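Local coordinates for uncharacterized protein Rv3272 (Mycobacterium tuberculosis, PDB 5YX6) that binds fatty acyl-CoAs of varied chain length, palmitoyl-CoA most tightly, and probably acts in fatty acid metabolism as a homodimeric family III CoA transferase, at residues L16-N21 with D97-A102; D252-A257 with L308-K313. All blocks are in the same frame, centred on the assembly; numbering follows the deposited sequence.

Interaction 1 and interaction 2 belong to different parts of the chain, their centres 50 Å apart and their nearest atoms about 33 Å apart, on opposite sides of the chain's centre. Interaction 1 comes first in sequence and is complete before interaction 2 begins. It pairs strands 14-17 and 98-101 in the middle of the six-stranded parallel sheet, consistent with the large Rossmann-fold domain. Interaction 2 packs strand 253-255, at the edge of a three-stranded antiparallel sheet, against the end of helix 299-310, consistent with the small domain. Sharing neither sheet nor helix, the two contacts lie in separate parts of the fold, in keeping with two domains joined by a flexible linker.

Interaction 1. Residues L16-N21 with D97-A102; sequences LDFTQN and DVVLEA
Leu16 lies opposite Val99 and Asp17 opposite Leu100 in parallel register, and three backbone hydrogen bonds join the segments: Leu16 N to Val98 O, Leu100 N to Leu16 O and Phe18 N to Leu100 O, each 2.9 Å long. Leu100 O also lies at the edge of the Phe18 ring, in its plane, 3.7 Å from Phe18 CD1. On the sheet face that carries Leu16 and Val99, Leu16 CB meets Val99 CG2 at 4.1 Å. The other branch, Val99 CG1, is anti to its backbone N (chi1 167°) and reaches Phe18 CE1 at 4.0 Å. Beyond the paired strands, Thr19 CG2 touches Ala102 CB at 3.9 Å.

The turn after Asp17 is fixed by its own carboxylate. Asp17 OD1 accepts from Thr19 N above the carboxylate plane, making an Asx turn, and from Thr19 OG1 on its syn lone pair at 2.6 Å; Asp17 OD2 forms a salt bridge with Lys73. Further out, Arg129 pairs with Glu101. Strands 14-17 and 98-101 are central neighbours in a six-stranded parallel sheet of order 3-2-1-4-5-6, with helix 83-94 on Leu16 and helix 23-33 on Leu100 of the opposite face, as in a Rossmann fold.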
# COMPACT_ATOMS: atom_id res chain seq x y z
N LEU A 16 -11.47 -13.62 15.00
CA LEU A 16 -12.58 -14.16 14.22
C LEU A 16 -12.66 -13.45 12.88
O LEU A 16 -13.04 -12.28 12.82
CB LEU A 16 -13.89 -13.98 14.98
CG LEU A 16 -14.39 -15.22 15.71
CD1 LEU A 16 -13.33 -15.67 16.69
CD2 LEU A 16 -15.72 -14.93 16.41
N ASP A 17 -12.33 -14.15 11.80
CA ASP A 17 -12.17 -13.51 10.48
C ASP A 17 -13.36 -13.80 9.56
O ASP A 17 -13.43 -14.88 8.98
CB ASP A 17 -10.86 -13.99 9.83
CG ASP A 17 -10.54 -13.27 8.51
OD1 ASP A 17 -11.35 -12.42 8.08
OD2 ASP A 17 -9.47 -13.56 7.90
N PHE A 18 -14.26 -12.84 9.42
CA PHE A 18 -15.44 -12.99 8.54
C PHE A 18 -15.18 -12.55 7.08
O PHE A 18 -16.09 -12.62 6.25
CB PHE A 18 -16.64 -12.19 9.08
CG PHE A 18 -17.26 -12.74 10.36
CD1 PHE A 18 -16.71 -12.44 11.60
CD2 PHE A 18 -18.41 -13.51 10.32
CE1 PHE A 18 -17.29 -12.92 12.78
CE2 PHE A 18 -18.99 -13.99 11.48
CZ PHE A 18 -18.43 -13.70 12.71
N THR A 19 -13.96 -12.12 6.77
CA THR A 19 -13.66 -11.48 5.48
C THR A 19 -13.56 -12.45 4.30
O THR A 19 -13.33 -13.65 4.49
CB THR A 19 -12.33 -10.69 5.51
OG1 THR A 19 -11.23 -11.61 5.59
CG2 THR A 19 -12.28 -9.73 6.69
N GLN A 20 -13.73 -11.94 3.09
CA GLN A 20 -13.54 -12.74 1.87
C GLN A 20 -12.67 -12.03 0.85
O GLN A 20 -12.37 -10.85 1.00
CB GLN A 20 -14.87 -13.12 1.22
CG GLN A 20 -15.81 -13.91 2.11
CD GLN A 20 -17.20 -13.99 1.52
OE1 GLN A 20 -17.38 -14.54 0.43
NE2 GLN A 20 -18.18 -13.45 2.23
N ASN A 21 -12.28 -12.76 -0.19
CA ASN A 21 -11.51 -12.23 -1.32
C ASN A 21 -10.09 -11.87 -0.87
O ASN A 21 -9.42 -12.73 -0.30
CB ASN A 21 -12.25 -11.05 -1.95
CG ASN A 21 -13.68 -11.41 -2.34
OD1 ASN A 21 -13.92 -12.48 -2.91
ND2 ASN A 21 -14.64 -10.53 -2.02
N ASP A 97 -10.46 -11.91 20.86
CA ASP A 97 -9.87 -10.61 21.09
C ASP A 97 -10.26 -9.64 19.97
O ASP A 97 -10.45 -8.45 20.21
CB ASP A 97 -8.35 -10.73 21.17
CG ASP A 97 -7.90 -11.68 22.26
OD1 ASP A 97 -7.81 -11.23 23.43
OD2 ASP A 97 -7.62 -12.86 21.96
N VAL A 98 -10.37 -10.15 18.75
CA VAL A 98 -10.67 -9.33 17.59
C VAL A 98 -11.73 -9.97 16.69
O VAL A 98 -11.73 -11.18 16.47
CB VAL A 98 -9.42 -9.07 16.72
CG1 VAL A 98 -9.75 -8.18 15.55
CG2 VAL A 98 -8.29 -8.44 17.55
N VAL A 99 -12.65 -9.15 16.19
CA VAL A 99 -13.48 -9.54 15.06
C VAL A 99 -13.10 -8.71 13.82
O VAL A 99 -13.02 -7.48 13.90
CB VAL A 99 -14.98 -9.36 15.39
CG1 VAL A 99 -15.83 -9.45 14.13
CG2 VAL A 99 -15.41 -10.40 16.40
N LEU A 100 -12.85 -9.40 12.70
CA LEU A 100 -12.61 -8.76 11.40
C LEU A 100 -13.80 -8.98 10.50
O LEU A 100 -14.21 -10.12 10.28
CB LEU A 100 -11.38 -9.32 10.70
CG LEU A 100 -9.99 -9.15 11.30
CD1 LEU A 100 -8.97 -9.72 10.34
CD2 LEU A 100 -9.75 -7.68 11.54
N GLU A 101 -14.37 -7.90 9.98
CA GLU A 101 -15.52 -8.02 9.09
C GLU A 101 -15.42 -7.12 7.85
O GLU A 101 -14.98 -5.98 7.93
CB GLU A 101 -16.79 -7.70 9.88
CG GLU A 101 -18.02 -7.65 9.03
CD GLU A 101 -18.43 -6.24 8.64
OE1 GLU A 101 -18.27 -5.32 9.48
OE2 GLU A 101 -18.92 -6.06 7.51
N ALA A 102 -15.87 -7.64 6.70
CA ALA A 102 -15.78 -6.90 5.44
C ALA A 102 -17.03 -7.02 4.56
O ALA A 102 -16.95 -6.96 3.34
CB ALA A 102 -14.56 -7.36 4.66

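Interaction 2. Residues D252-A257 with L308-K313; sequences DAFRTA and LALASK
This is a partly buried strand-to-helix contact, in which edge strand 253-255 of the antiparallel sheet and the residues after it meet the C-terminal end of helix 299-310 and the turn that follows. Leu310 supplies the apolar part: with CG anti to its carbonyl carbon (chi1 -67°), its CD1 lies 3.7 Å from Phe254 CB. The same side chain rests on the strand backbone, Leu310 CB lying 3.6 Å from Arg255 O. The Phe254 side chain also touches Thr303 and Leu306 of the same helix and Ile263 of strand 260-264.

Further along, a single backbone hydrogen bond joins the segments: Ala257 N to Lys313 O, 3.1 Å, with the donor 36° above the carbonyl plane. Lys313 O also lies 3.5 Å from Thr256 CB, and Ala257 CB comes within 3.2 Å of Ala311 O. The hydroxyl of Thr256 is engaged by its own loop, bonded to Gly259 O and Asp258 N. Trp318 of helix 315-324 donates NE1 to Leu310 O and makes a cation-pi contact with Lys313, tying the turn to the next helix. A type I beta turn from Leu310 to Lys313 links helices 299-310 and 315-324 and packs beside a beta hairpin formed by strands 253-255 and 260-264.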
# COMPACT_ATOMS: atom_id res chain seq x y z
N ASP A 252 13.27 9.31 -15.15
CA ASP A 252 12.33 8.77 -16.11
C ASP A 252 12.87 7.48 -16.72
O ASP A 252 13.86 6.92 -16.25
CB ASP A 252 12.06 9.80 -17.21
CG ASP A 252 10.65 9.70 -17.79
OD1 ASP A 252 10.13 8.57 -17.90
OD2 ASP A 252 10.07 10.75 -18.13
N ALA A 253 12.19 7.01 -17.75
CA ALA A 253 12.64 5.90 -18.57
C ALA A 253 13.16 6.46 -19.89
O ALA A 253 12.55 7.37 -20.46
CB ALA A 253 11.51 4.89 -18.80
N PHE A 254 14.29 5.94 -20.37
CA PHE A 254 14.93 6.46 -21.58
C PHE A 254 15.29 5.38 -22.59
O PHE A 254 15.71 4.28 -22.21
CB PHE A 254 16.19 7.25 -21.20
CG PHE A 254 15.95 8.39 -20.24
CD1 PHE A 254 15.58 9.64 -20.71
CD2 PHE A 254 16.09 8.21 -18.88
CE1 PHE A 254 15.36 10.69 -19.83
CE2 PHE A 254 15.86 9.25 -17.99
CZ PHE A 254 15.49 10.49 -18.47
N ARG A 255 15.13 5.68 -23.88
CA ARG A 255 15.60 4.79 -24.93
C ARG A 255 17.10 4.62 -24.90
O ARG A 255 17.84 5.56 -24.64
CB ARG A 255 15.17 5.28 -26.31
CG ARG A 255 13.70 5.08 -26.62
CD ARG A 255 13.37 5.51 -28.04
NE ARG A 255 14.06 4.68 -29.04
CZ ARG A 255 13.70 3.45 -29.39
NH1 ARG A 255 12.67 2.85 -28.80
NH2 ARG A 255 14.40 2.80 -30.32
N THR A 256 17.54 3.39 -25.15
CA THR A 256 18.94 3.10 -25.36
C THR A 256 19.09 2.37 -26.69
O THR A 256 18.16 2.37 -27.50
CB THR A 256 19.53 2.25 -24.24
OG1 THR A 256 19.05 0.91 -24.38
CG2 THR A 256 19.10 2.79 -22.90
N ALA A 257 20.24 1.75 -26.91
CA ALA A 257 20.45 0.98 -28.13
C ALA A 257 19.58 -0.27 -28.13
O ALA A 257 19.13 -0.73 -29.18
CB ALA A 257 21.92 0.59 -28.28
N LEU A 308 20.07 10.64 -27.35
CA LEU A 308 21.15 10.69 -28.34
C LEU A 308 22.42 10.06 -27.78
O LEU A 308 23.07 9.26 -28.44
CB LEU A 308 21.43 12.13 -28.79
CG LEU A 308 20.41 12.71 -29.78
CD1 LEU A 308 20.68 14.18 -30.06
CD2 LEU A 308 20.37 11.91 -31.08
N ALA A 309 22.73 10.38 -26.53
CA ALA A 309 23.94 9.86 -25.89
C ALA A 309 23.80 8.40 -25.47
O ALA A 309 24.74 7.62 -25.59
CB ALA A 309 24.31 10.71 -24.68
N LEU A 310 22.61 8.02 -24.98
CA LEU A 310 22.40 6.65 -24.49
C LEU A 310 22.36 5.62 -25.60
O LEU A 310 22.41 4.41 -25.35
CB LEU A 310 21.11 6.59 -23.66
CG LEU A 310 21.19 7.36 -22.35
CD1 LEU A 310 19.82 7.58 -21.77
CD2 LEU A 310 22.10 6.63 -21.38
N ALA A 311 22.27 6.08 -26.84
CA ALA A 311 22.22 5.20 -28.00
C ALA A 311 23.48 4.33 -28.19
O ALA A 311 23.42 3.34 -28.90
CB ALA A 311 21.96 6.01 -29.26
N SER A 312 24.59 4.68 -27.53
CA SER A 312 25.86 3.98 -27.76
C SER A 312 26.01 2.64 -27.03
O SER A 312 26.94 1.88 -27.31
CB SER A 312 27.04 4.88 -27.33
OG SER A 312 26.88 6.22 -27.77
N LYS A 313 25.10 2.35 -26.10
CA LYS A 313 25.15 1.11 -25.34
C LYS A 313 23.76 0.53 -25.11
O LYS A 313 22.76 1.25 -25.17
CB LYS A 313 25.84 1.34 -23.99
CG LYS A 313 27.32 1.71 -24.04
CD LYS A 313 27.77 2.26 -22.68
CE LYS A 313 29.26 2.08 -22.43
NZ LYS A 313 30.09 2.76 -23.47